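Local coordinates for ribosome inactivating type 1 protein (Iris hollandica, PDB 3MVG) that belongs to the plant ribosome-inactivating proteins, as a single-chain, type 1 member of that family, at residues R7-T12 / F55-R60; T11-Y16 / I176-T181; Q170-N175 / D186-R191. One frame throughout, in Å; residues are numbered along the deposited sequence.

How the contacts relate
Strand 3-7 runs into contact 1, where residues 7-12 meet the turn that follows strand 49-55; this closes a loop holding helix 13-27 and ties an outermost strand of the mixed sheet to its neighbour. Contact 2 starts from the same stretch, sharing Thr11 and Thr12, and joins the start of helix 13-27 to residues 176-181, far along the chain. Contact 3 closes a short loop, a two-stranded hairpin, between the end of helix 166-173 and the segment before helix 192-199. Contacts 2 and 3 cross, since 176-181 lies between 170-175 and 186-191; they touch through Tyr16 and Val172, and both reach the second subunit. Contacts 1 and 3 do not touch.

Contact 1. Residues R7-T12 / F55-R60; sequences RVTGTT and FDWGNR
Arg7 and Phe55 form a parallel bridge at the ends of strands 3-7 and 49-55 in the mixed sheet; beyond it both segments fold into beta turns, type II from Val8 to Thr11 and type I from Asp56 to Asn59. Val8 N donates to Phe55 O at 3.1 Å and 169°. A bend at chi2 (-148°) brings the Arg7 guanidinium over the phenyl ring on the sheet face both residues share; it lies flat there, planes 4° apart, with Arg7 CZ 3.6 Å from the Phe55 centroid in a cation-pi stack. Arg7 CD adds a CH-pi contact over the same face. At the guanidinium edge, Arg7 NH1 makes a weak bond to Asn59 OD1 at 3.5 Å, the amide turned nearly perpendicular. The apolar part is Val8 CG2, 3.8 Å from the centroid of the six-membered ring of Trp57, over its face; Trp57 also packs on helix 126-138. Thr11 OG1 donates to Val8 O at 2.7 Å; Asp56 OD1 accepts from Arg60 N, and Asp56 OD2 forms a salt bridge with Arg60 NE and is hydrogen-bonded to Thr134. Water 1 joins the turns, accepting from Thr9 N and donating to Asp56 O at 2.6 Å and Asn59 OD1.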
loop_
_atom_site.group_PDB
_atom_site.type_symbol
_atom_site.label_atom_id
_atom_site.label_comp_id
_atom_site.label_asym_id
_atom_site.label_seq_id
_atom_site.Cartn_x
_atom_site.Cartn_y
_atom_site.Cartn_z
ATOM N N ARG A 7 -0.911 -14.150 13.807
ATOM C CA ARG A 7 -1.985 -14.210 14.806
ATOM C C ARG A 7 -2.867 -12.989 14.703
ATOM O O ARG A 7 -2.361 -11.866 14.622
ATOM C CB ARG A 7 -1.423 -14.299 16.224
ATOM C CG ARG A 7 -0.331 -15.322 16.361
ATOM C CD ARG A 7 -0.325 -15.931 17.730
ATOM N NE ARG A 7 0.769 -16.890 17.850
ATOM C CZ ARG A 7 0.862 -17.801 18.809
ATOM N NH1 ARG A 7 -0.077 -17.869 19.742
ATOM N NH2 ARG A 7 1.891 -18.636 18.834
ATOM N N VAL A 8 -4.181 -13.185 14.728
ATOM C CA VAL A 8 -5.073 -12.035 14.632
ATOM C C VAL A 8 -5.028 -11.103 15.849
ATOM O O VAL A 8 -5.169 -9.892 15.699
ATOM C CB VAL A 8 -6.542 -12.411 14.301
ATOM C CG1 VAL A 8 -6.643 -13.030 12.909
ATOM C CG2 VAL A 8 -7.153 -13.328 15.345
ATOM N N THR A 9 -4.797 -11.670 17.032
ATOM C CA THR A 9 -4.756 -10.899 18.276
ATOM C C THR A 9 -3.687 -9.811 18.219
ATOM O O THR A 9 -2.519 -10.093 17.959
ATOM C CB THR A 9 -4.532 -11.827 19.487
ATOM O OG1 THR A 9 -5.681 -12.674 19.640
ATOM C CG2 THR A 9 -4.303 -11.028 20.779
ATOM N N GLY A 10 -4.108 -8.564 18.424
ATOM C CA GLY A 10 -3.179 -7.442 18.428
ATOM C C GLY A 10 -2.719 -6.976 17.061
ATOM O O GLY A 10 -1.769 -6.205 16.968
ATOM N N THR A 11 -3.380 -7.428 15.994
ATOM C CA THR A 11 -2.968 -7.070 14.631
ATOM C C THR A 11 -2.927 -5.565 14.406
ATOM O O THR A 11 -3.875 -4.838 14.720
ATOM C CB THR A 11 -3.879 -7.719 13.572
ATOM O OG1 THR A 11 -3.674 -9.135 13.588
ATOM C CG2 THR A 11 -3.559 -7.215 12.162
ATOM N N THR A 12 -1.815 -5.127 13.828
ATOM C CA THR A 12 -1.642 -3.756 13.375
ATOM C C THR A 12 -1.321 -3.788 11.873
ATOM O O THR A 12 -1.076 -4.868 11.308
ATOM C CB THR A 12 -0.472 -3.084 14.117
ATOM O OG1 THR A 12 0.727 -3.813 13.838
ATOM C CG2 THR A 12 -0.714 -3.041 15.634
ATOM N N PHE A 55 -3.540 -18.079 13.529
ATOM C CA PHE A 55 -4.199 -18.191 14.841
ATOM C C PHE A 55 -5.405 -17.269 14.926
ATOM O O PHE A 55 -5.312 -16.085 14.594
ATOM C CB PHE A 55 -3.218 -17.833 15.962
ATOM C CG PHE A 55 -2.068 -18.798 16.120
ATOM C CD1 PHE A 55 -0.974 -18.756 15.267
ATOM C CD2 PHE A 55 -2.060 -19.726 17.163
ATOM C CE1 PHE A 55 0.095 -19.635 15.425
ATOM C CE2 PHE A 55 -0.986 -20.609 17.333
ATOM C CZ PHE A 55 0.087 -20.565 16.466
ATOM N N ASP A 56 -6.537 -17.812 15.370
ATOM C CA ASP A 56 -7.758 -17.024 15.534
ATOM C C ASP A 56 -7.761 -16.226 16.843
ATOM O O ASP A 56 -6.736 -16.158 17.514
ATOM C CB ASP A 56 -9.006 -17.907 15.371
ATOM C CG ASP A 56 -9.252 -18.845 16.548
ATOM O OD1 ASP A 56 -8.572 -18.736 17.597
ATOM O OD2 ASP A 56 -10.146 -19.706 16.405
ATOM N N TRP A 57 -8.890 -15.607 17.190
ATOM C CA TRP A 57 -8.932 -14.750 18.382
ATOM C C TRP A 57 -8.602 -15.503 19.669
ATOM O O TRP A 57 -8.091 -14.906 20.614
ATOM C CB TRP A 57 -10.272 -14.024 18.543
ATOM C CG TRP A 57 -10.615 -13.040 17.454
ATOM C CD1 TRP A 57 -11.677 -13.112 16.600
ATOM C CD2 TRP A 57 -9.908 -11.837 17.107
ATOM N NE1 TRP A 57 -11.683 -12.036 15.751
ATOM C CE2 TRP A 57 -10.605 -11.241 16.031
ATOM C CE3 TRP A 57 -8.763 -11.203 17.604
ATOM C CZ2 TRP A 57 -10.186 -10.050 15.433
ATOM C CZ3 TRP A 57 -8.344 -10.017 17.005
ATOM C CH2 TRP A 57 -9.059 -9.455 15.934
ATOM N N GLY A 58 -8.885 -16.802 19.701
ATOM C CA GLY A 58 -8.563 -17.636 20.862
ATOM C C GLY A 58 -7.253 -18.393 20.734
ATOM O O GLY A 58 -7.000 -19.338 21.481
ATOM N N ASN A 59 -6.405 -17.971 19.795
ATOM C CA ASN A 59 -5.167 -18.682 19.469
ATOM C C ASN A 59 -5.323 -20.146 19.092
ATOM O O ASN A 59 -4.420 -20.952 19.314
ATOM C CB ASN A 59 -4.100 -18.503 20.553
ATOM C CG ASN A 59 -3.430 -17.163 20.473
ATOM O OD1 ASN A 59 -3.304 -16.576 19.388
ATOM N ND2 ASN A 59 -2.995 -16.657 21.613
ATOM N N ARG A 60 -6.472 -20.484 18.512
ATOM C CA ARG A 60 -6.647 -21.789 17.894
ATOM C C ARG A 60 -6.060 -21.715 16.492
ATOM O O ARG A 60 -6.467 -20.860 15.700
ATOM C CB ARG A 60 -8.123 -22.168 17.833
ATOM C CG ARG A 60 -8.768 -22.357 19.199
ATOM C CD ARG A 60 -10.282 -22.356 19.095
ATOM N NE ARG A 60 -10.791 -21.033 18.751
ATOM C CZ ARG A 60 -11.257 -20.160 19.638
ATOM N NH1 ARG A 60 -11.291 -20.469 20.927
ATOM N NH2 ARG A 60 -11.694 -18.981 19.233
HETATM O O HOH W 1 -4.646 -14.607 17.941
HETATM O O HOH W 2 -7.846 -12.051 21.358
#

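Contact 2. Residues T11-Y16 / I176-T181; sequences TTRRSY and IIDQVT
Asp178 OD2 is gripped by two donors at the start of helix 13-27: Arg13 N at 2.8 Å, on the anti side, tilted 27° from the carboxylate plane and close to straight at 164°, and water 4, which gives it a hydrogen at 2.6 Å and itself accepts from Arg14 N. The carboxylate thus meets the first turn of the helix next to a capping box, in which Ser15 N donates to Thr12 OG1 at 3.0 Å while Thr12 N donates to Ser15 OG. A negative charge at this end would probably be favoured by the helix dipole. Thr12 CB lies against the same oxygen, and a chi1 of 62° sets Asp178 CG between its own N and carbonyl carbon, a position from which OD2 faces Arg13 N.

The Arg13 side chain, modelled in two conformers, runs back over strand 176-177. In the conformer described, and therefore tentatively, NE makes a weak salt bridge to Asp178 OD1, 3.4 Å away at the guanidinium edge, and one guanidinium face lies over Ile176 O without a hydrogen bond to it. That carbonyl takes a weak bond from Asp178 N across the inverse gamma turn centred on Ile177. Arg14 NE forms a salt bridge with Asp18 of the second subunit. Beneath the polar layer Ile176 fills the angle between loop and helix: its CG2 packs against Arg13 N at 3.6 Å, and its CD1 lies 3.9 Å from Thr11 CG2 and 4.0 Å from Tyr16 CB.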
loop_
_atom_site.group_PDB
_atom_site.type_symbol
_atom_site.label_atom_id
_atom_site.label_comp_id
_atom_site.label_asym_id
_atom_site.label_seq_id
_atom_site.Cartn_x
_atom_site.Cartn_y
_atom_site.Cartn_z
ATOM N N THR A 11 -3.380 -7.428 15.994
ATOM C CA THR A 11 -2.968 -7.070 14.631
ATOM C C THR A 11 -2.927 -5.565 14.406
ATOM O O THR A 11 -3.875 -4.838 14.720
ATOM C CB THR A 11 -3.879 -7.719 13.572
ATOM O OG1 THR A 11 -3.674 -9.135 13.588
ATOM C CG2 THR A 11 -3.559 -7.215 12.162
ATOM N N THR A 12 -1.815 -5.127 13.828
ATOM C CA THR A 12 -1.642 -3.756 13.375
ATOM C C THR A 12 -1.321 -3.788 11.873
ATOM O O THR A 12 -1.076 -4.868 11.308
ATOM C CB THR A 12 -0.472 -3.084 14.117
ATOM O OG1 THR A 12 0.727 -3.813 13.838
ATOM C CG2 THR A 12 -0.714 -3.041 15.634
ATOM N N ARG A 13 -1.323 -2.624 11.228
ATOM C CA ARG A 13 -0.917 -2.541 9.825
ATOM C C ARG A 13 0.483 -3.131 9.671
ATOM O O ARG A 13 0.741 -3.929 8.762
ATOM C CB ARG A 13 -0.950 -1.095 9.326
ATOM C CG ARG A 13 -2.303 -0.412 9.456
ATOM C CD ARG A 13 -2.246 1.035 8.952
ATOM N NE ARG A 13 -3.103 1.936 9.725
ATOM C CZ ARG A 13 -4.148 2.598 9.234
ATOM N NH1 ARG A 13 -4.483 2.476 7.957
ATOM N NH2 ARG A 13 -4.863 3.390 10.020
ATOM N N ARG A 14 1.372 -2.754 10.589
ATOM C CA ARG A 14 2.762 -3.184 10.575
ATOM C C ARG A 14 2.909 -4.693 10.750
ATOM O O ARG A 14 3.677 -5.322 10.026
ATOM C CB ARG A 14 3.516 -2.433 11.677
ATOM C CG ARG A 14 5.026 -2.374 11.535
ATOM C CD ARG A 14 5.546 -1.407 12.604
ATOM N NE ARG A 14 6.959 -1.059 12.472
ATOM C CZ ARG A 14 7.940 -1.592 13.196
ATOM N NH1 ARG A 14 9.189 -1.197 13.000
ATOM N NH2 ARG A 14 7.677 -2.520 14.112
ATOM N N SER A 15 2.175 -5.290 11.690
ATOM C CA SER A 15 2.306 -6.728 11.925
ATOM C C SER A 15 1.794 -7.558 10.744
ATOM O O SER A 15 2.388 -8.583 10.403
ATOM C CB SER A 15 1.665 -7.185 13.243
ATOM O OG SER A 15 0.243 -7.158 13.205
ATOM N N TYR A 16 0.716 -7.103 10.116
ATOM C CA TYR A 16 0.187 -7.801 8.950
ATOM C C TYR A 16 1.171 -7.681 7.782
ATOM O O TYR A 16 1.493 -8.669 7.121
ATOM C CB TYR A 16 -1.198 -7.265 8.590
ATOM C CG TYR A 16 -1.792 -7.957 7.387
ATOM C CD1 TYR A 16 -2.223 -9.280 7.459
ATOM C CD2 TYR A 16 -1.903 -7.293 6.174
ATOM C CE1 TYR A 16 -2.760 -9.921 6.336
ATOM C CE2 TYR A 16 -2.438 -7.918 5.054
ATOM C CZ TYR A 16 -2.866 -9.224 5.147
ATOM O OH TYR A 16 -3.391 -9.819 4.014
ATOM N N ILE A 176 -7.133 -1.602 8.693
ATOM C CA ILE A 176 -6.687 -1.879 10.049
ATOM C C ILE A 176 -6.470 -0.527 10.714
ATOM O O ILE A 176 -5.508 0.177 10.417
ATOM C CB ILE A 176 -5.398 -2.730 10.070
ATOM C CG1 ILE A 176 -5.648 -4.100 9.417
ATOM C CG2 ILE A 176 -4.867 -2.862 11.503
ATOM C CD1 ILE A 176 -4.377 -4.876 9.095
ATOM N N ILE A 177 -7.393 -0.169 11.596
ATOM C CA ILE A 177 -7.440 1.175 12.154
ATOM C C ILE A 177 -6.724 1.114 13.490
ATOM O O ILE A 177 -7.354 0.997 14.552
ATOM C CB ILE A 177 -8.893 1.654 12.312
ATOM C CG1 ILE A 177 -9.732 1.332 11.062
ATOM C CG2 ILE A 177 -8.936 3.142 12.662
ATOM C CD1 ILE A 177 -9.228 1.913 9.728
ATOM N N ASP A 178 -5.398 1.159 13.441
ATOM C CA ASP A 178 -4.599 0.868 14.619
ATOM C C ASP A 178 -4.131 2.105 15.371
ATOM O O ASP A 178 -3.350 1.993 16.305
ATOM C CB ASP A 178 -3.431 -0.083 14.286
ATOM C CG ASP A 178 -2.445 0.504 13.292
ATOM O OD1 ASP A 178 -2.453 1.732 13.041
ATOM O OD2 ASP A 178 -1.649 -0.292 12.752
ATOM N N GLN A 179 -4.622 3.274 14.970
ATOM C CA GLN A 179 -4.297 4.495 15.713
ATOM C C GLN A 179 -5.367 4.887 16.727
ATOM O O GLN A 179 -5.237 5.898 17.423
ATOM C CB GLN A 179 -3.912 5.636 14.776
ATOM C CG GLN A 179 -2.592 5.377 14.031
ATOM C CD GLN A 179 -1.451 4.868 14.923
ATOM O OE1 GLN A 179 -0.820 3.849 14.620
ATOM N NE2 GLN A 179 -1.186 5.575 16.017
ATOM N N VAL A 180 -6.415 4.074 16.810
ATOM C CA VAL A 180 -7.442 4.215 17.844
ATOM C C VAL A 180 -7.292 3.070 18.856
ATOM O O VAL A 180 -6.695 2.034 18.547
ATOM C CB VAL A 180 -8.873 4.253 17.233
ATOM C CG1 VAL A 180 -9.035 5.455 16.289
ATOM C CG2 VAL A 180 -9.202 2.948 16.511
ATOM N N THR A 181 -7.812 3.266 20.069
ATOM C CA THR A 181 -7.784 2.226 21.098
ATOM C C THR A 181 -9.198 1.988 21.647
ATOM O O THR A 181 -9.852 2.941 22.089
ATOM C CB THR A 181 -6.793 2.574 22.239
ATOM O OG1 THR A 181 -5.541 2.973 21.670
ATOM C CG2 THR A 181 -6.557 1.369 23.148
HETATM O O HOH W 3 -5.615 4.623 12.229
HETATM O O HOH W 4 0.949 -0.240 12.254
#

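Contact 3. Residues Q170-N175 / D186-R191. Unlike the reference sequence in segment 186-191: Arg191 (reference Ser).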
loop_
_atom_site.group_PDB
_atom_site.type_symbol
_atom_site.label_atom_id
_atom_site.label_comp_id
_atom_site.label_asym_id
_atom_site.label_seq_id
_atom_site.Cartn_x
_atom_site.Cartn_y
_atom_site.Cartn_z
ATOM N N GLN A 170 -2.598 -3.460 0.371
ATOM C CA GLN A 170 -2.949 -2.074 0.692
ATOM C C GLN A 170 -4.403 -1.917 1.143
ATOM O O GLN A 170 -4.689 -1.178 2.104
ATOM C CB GLN A 170 -2.686 -1.188 -0.528
ATOM C CG GLN A 170 -3.198 0.215 -0.395
ATOM C CD GLN A 170 -2.186 1.127 0.215
ATOM O OE1 GLN A 170 -1.753 0.942 1.354
ATOM N NE2 GLN A 170 -1.783 2.114 -0.544
ATOM N N ARG A 171 -5.310 -2.597 0.443
ATOM C CA ARG A 171 -6.730 -2.578 0.787
ATOM C C ARG A 171 -6.917 -3.050 2.226
ATOM O O ARG A 171 -7.677 -2.450 2.992
ATOM C CB ARG A 171 -7.540 -3.474 -0.158
ATOM C CG ARG A 171 -7.344 -3.208 -1.645
ATOM C CD ARG A 171 -7.451 -1.733 -1.960
ATOM N NE ARG A 171 -7.829 -1.484 -3.351
ATOM C CZ ARG A 171 -6.968 -1.245 -4.334
ATOM N NH1 ARG A 171 -5.663 -1.237 -4.093
ATOM N NH2 ARG A 171 -7.413 -1.018 -5.563
ATOM N N VAL A 172 -6.213 -4.122 2.584
ATOM C CA VAL A 172 -6.288 -4.697 3.923
ATOM C C VAL A 172 -5.718 -3.730 4.958
ATOM O O VAL A 172 -6.370 -3.423 5.960
ATOM C CB VAL A 172 -5.565 -6.071 3.995
ATOM C CG1 VAL A 172 -5.691 -6.674 5.384
ATOM C CG2 VAL A 172 -6.145 -7.025 2.968
ATOM N N THR A 173 -4.515 -3.217 4.732
ATOM C CA THR A 173 -3.918 -2.347 5.746
ATOM C C THR A 173 -4.663 -1.019 5.882
ATOM O O THR A 173 -4.709 -0.468 6.981
ATOM C CB THR A 173 -2.412 -2.141 5.538
ATOM O OG1 THR A 173 -2.197 -1.556 4.262
ATOM C CG2 THR A 173 -1.671 -3.476 5.607
ATOM N N ASN A 174 -5.297 -0.542 4.816
ATOM C CA ASN A 174 -6.137 0.662 4.909
ATOM C C ASN A 174 -7.349 0.483 5.824
ATOM O O ASN A 174 -8.017 1.451 6.196
ATOM C CB ASN A 174 -6.651 1.056 3.532
ATOM C CG ASN A 174 -5.572 1.646 2.629
ATOM O OD1 ASN A 174 -4.453 1.916 3.055
ATOM N ND2 ASN A 174 -5.914 1.817 1.360
ATOM N N ASN A 175 -7.647 -0.765 6.156
ATOM C CA ASN A 175 -8.788 -1.078 6.996
ATOM C C ASN A 175 -8.419 -1.625 8.364
ATOM O O ASN A 175 -9.295 -2.049 9.114
ATOM C CB ASN A 175 -9.741 -1.980 6.225
ATOM C CG ASN A 175 -10.535 -1.200 5.224
ATOM O OD1 ASN A 175 -11.309 -0.318 5.604
ATOM N ND2 ASN A 175 -10.323 -1.464 3.936
ATOM N N ASP A 186 -11.918 -2.841 10.004
ATOM C CA ASP A 186 -13.004 -2.660 9.052
ATOM C C ASP A 186 -12.922 -3.682 7.925
ATOM O O ASP A 186 -11.869 -4.269 7.685
ATOM C CB ASP A 186 -12.963 -1.249 8.465
ATOM C CG ASP A 186 -13.199 -0.168 9.503
ATOM O OD1 ASP A 186 -13.805 -0.440 10.562
ATOM O OD2 ASP A 186 -12.773 0.982 9.247
ATOM N N ASN A 187 -14.039 -3.869 7.236
ATOM C CA ASN A 187 -14.144 -4.820 6.144
ATOM C C ASN A 187 -14.316 -4.140 4.809
ATOM O O ASN A 187 -14.811 -3.012 4.739
ATOM C CB ASN A 187 -15.334 -5.742 6.384
ATOM C CG ASN A 187 -15.101 -6.698 7.525
ATOM O OD1 ASN A 187 -13.971 -7.088 7.799
ATOM N ND2 ASN A 187 -16.175 -7.088 8.191
ATOM N N PHE A 188 -13.897 -4.827 3.755
ATOM C CA PHE A 188 -14.237 -4.440 2.391
ATOM C C PHE A 188 -14.567 -5.720 1.635
ATOM O O PHE A 188 -14.257 -6.821 2.097
ATOM C CB PHE A 188 -13.087 -3.659 1.726
ATOM C CG PHE A 188 -11.893 -4.507 1.366
ATOM C CD1 PHE A 188 -10.909 -4.768 2.310
ATOM C CD2 PHE A 188 -11.747 -5.034 0.083
ATOM C CE1 PHE A 188 -9.805 -5.558 1.989
ATOM C CE2 PHE A 188 -10.649 -5.818 -0.245
ATOM C CZ PHE A 188 -9.679 -6.084 0.707
ATOM N N ARG A 189 -15.210 -5.573 0.483
ATOM C CA ARG A 189 -15.411 -6.692 -0.425
ATOM C C ARG A 189 -14.634 -6.401 -1.697
ATOM O O ARG A 189 -14.635 -5.255 -2.165
ATOM C CB ARG A 189 -16.891 -6.897 -0.718
ATOM C CG ARG A 189 -17.634 -7.406 0.493
ATOM C CD ARG A 189 -19.124 -7.446 0.276
ATOM N NE ARG A 189 -19.781 -8.126 1.388
ATOM C CZ ARG A 189 -21.040 -8.553 1.374
ATOM N NH1 ARG A 189 -21.794 -8.383 0.294
ATOM N NH2 ARG A 189 -21.536 -9.166 2.439
ATOM N N PRO A 190 -13.947 -7.418 -2.252
ATOM C CA PRO A 190 -13.083 -7.158 -3.400
ATOM C C PRO A 190 -13.889 -6.681 -4.592
ATOM O O PRO A 190 -14.934 -7.252 -4.909
ATOM C CB PRO A 190 -12.432 -8.515 -3.673
ATOM C CG PRO A 190 -13.383 -9.508 -3.122
ATOM C CD PRO A 190 -13.974 -8.851 -1.904
ATOM N N ARG A 191 -13.393 -5.615 -5.212
ATOM C CA ARG A 191 -14.030 -4.986 -6.354
ATOM C C ARG A 191 -13.763 -5.808 -7.624
ATOM O O ARG A 191 -12.929 -6.719 -7.619
ATOM C CB ARG A 191 -13.502 -3.551 -6.492
ATOM C CG ARG A 191 -12.019 -3.492 -6.805
ATOM C CD ARG A 191 -11.398 -2.103 -6.734
ATOM N NE ARG A 191 -10.868 -1.792 -5.410
ATOM C CZ ARG A 191 -11.504 -1.070 -4.492
ATOM N NH1 ARG A 191 -12.712 -0.580 -4.734
ATOM N NH2 ARG A 191 -10.942 -0.851 -3.321
#
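Asn175, Phe188 and Arg171 carry this contact, which brings the segment after hairpin 176-177/184-185 back onto the end of helix 166-173. Asn175 O accepts from Asp186 N at 2.9 Å, joining the two segments next to the paired strands. The Asn175 side chain turns back to the helix, where ND2 donates to Arg171 O at 3.0 Å.

Phe188 comes in beside this amide, its ring 21° from the amide plane and its CD1 3.7 Å from Asn175 ND2. A chi1 of 72° places CG between the residue's own N and carbonyl carbon and turns the ring in against the helix. There Arg171 CB lies over one ring face, 3.9 Å from the Phe188 centroid, as a CH-pi contact, and Val172 CG2 touches Phe188 CE1 at 4.1 Å. Leu124 and Ile194 also pack on Phe188.

Farther out, the guanidinium groups of Arg171 and Arg191 approach edge to edge, NE of Arg171 and NH2 of Arg191 being 3.2 Å apart; since Arg171 has two modelled conformers, this like-charge approach is doubtful. In the conformer described, Arg171 NH2 is hydrogen-bonded to a glycerol and NH1 weakly to Ala167 O. At the other end of the contact Asn175 ND2 is shared between Arg171 O and Thr240 of the second subunit, and OD1 takes Arg239 NE of that subunit; these bonds probably hold the amide's rotation and tie this contact to the subunit interface.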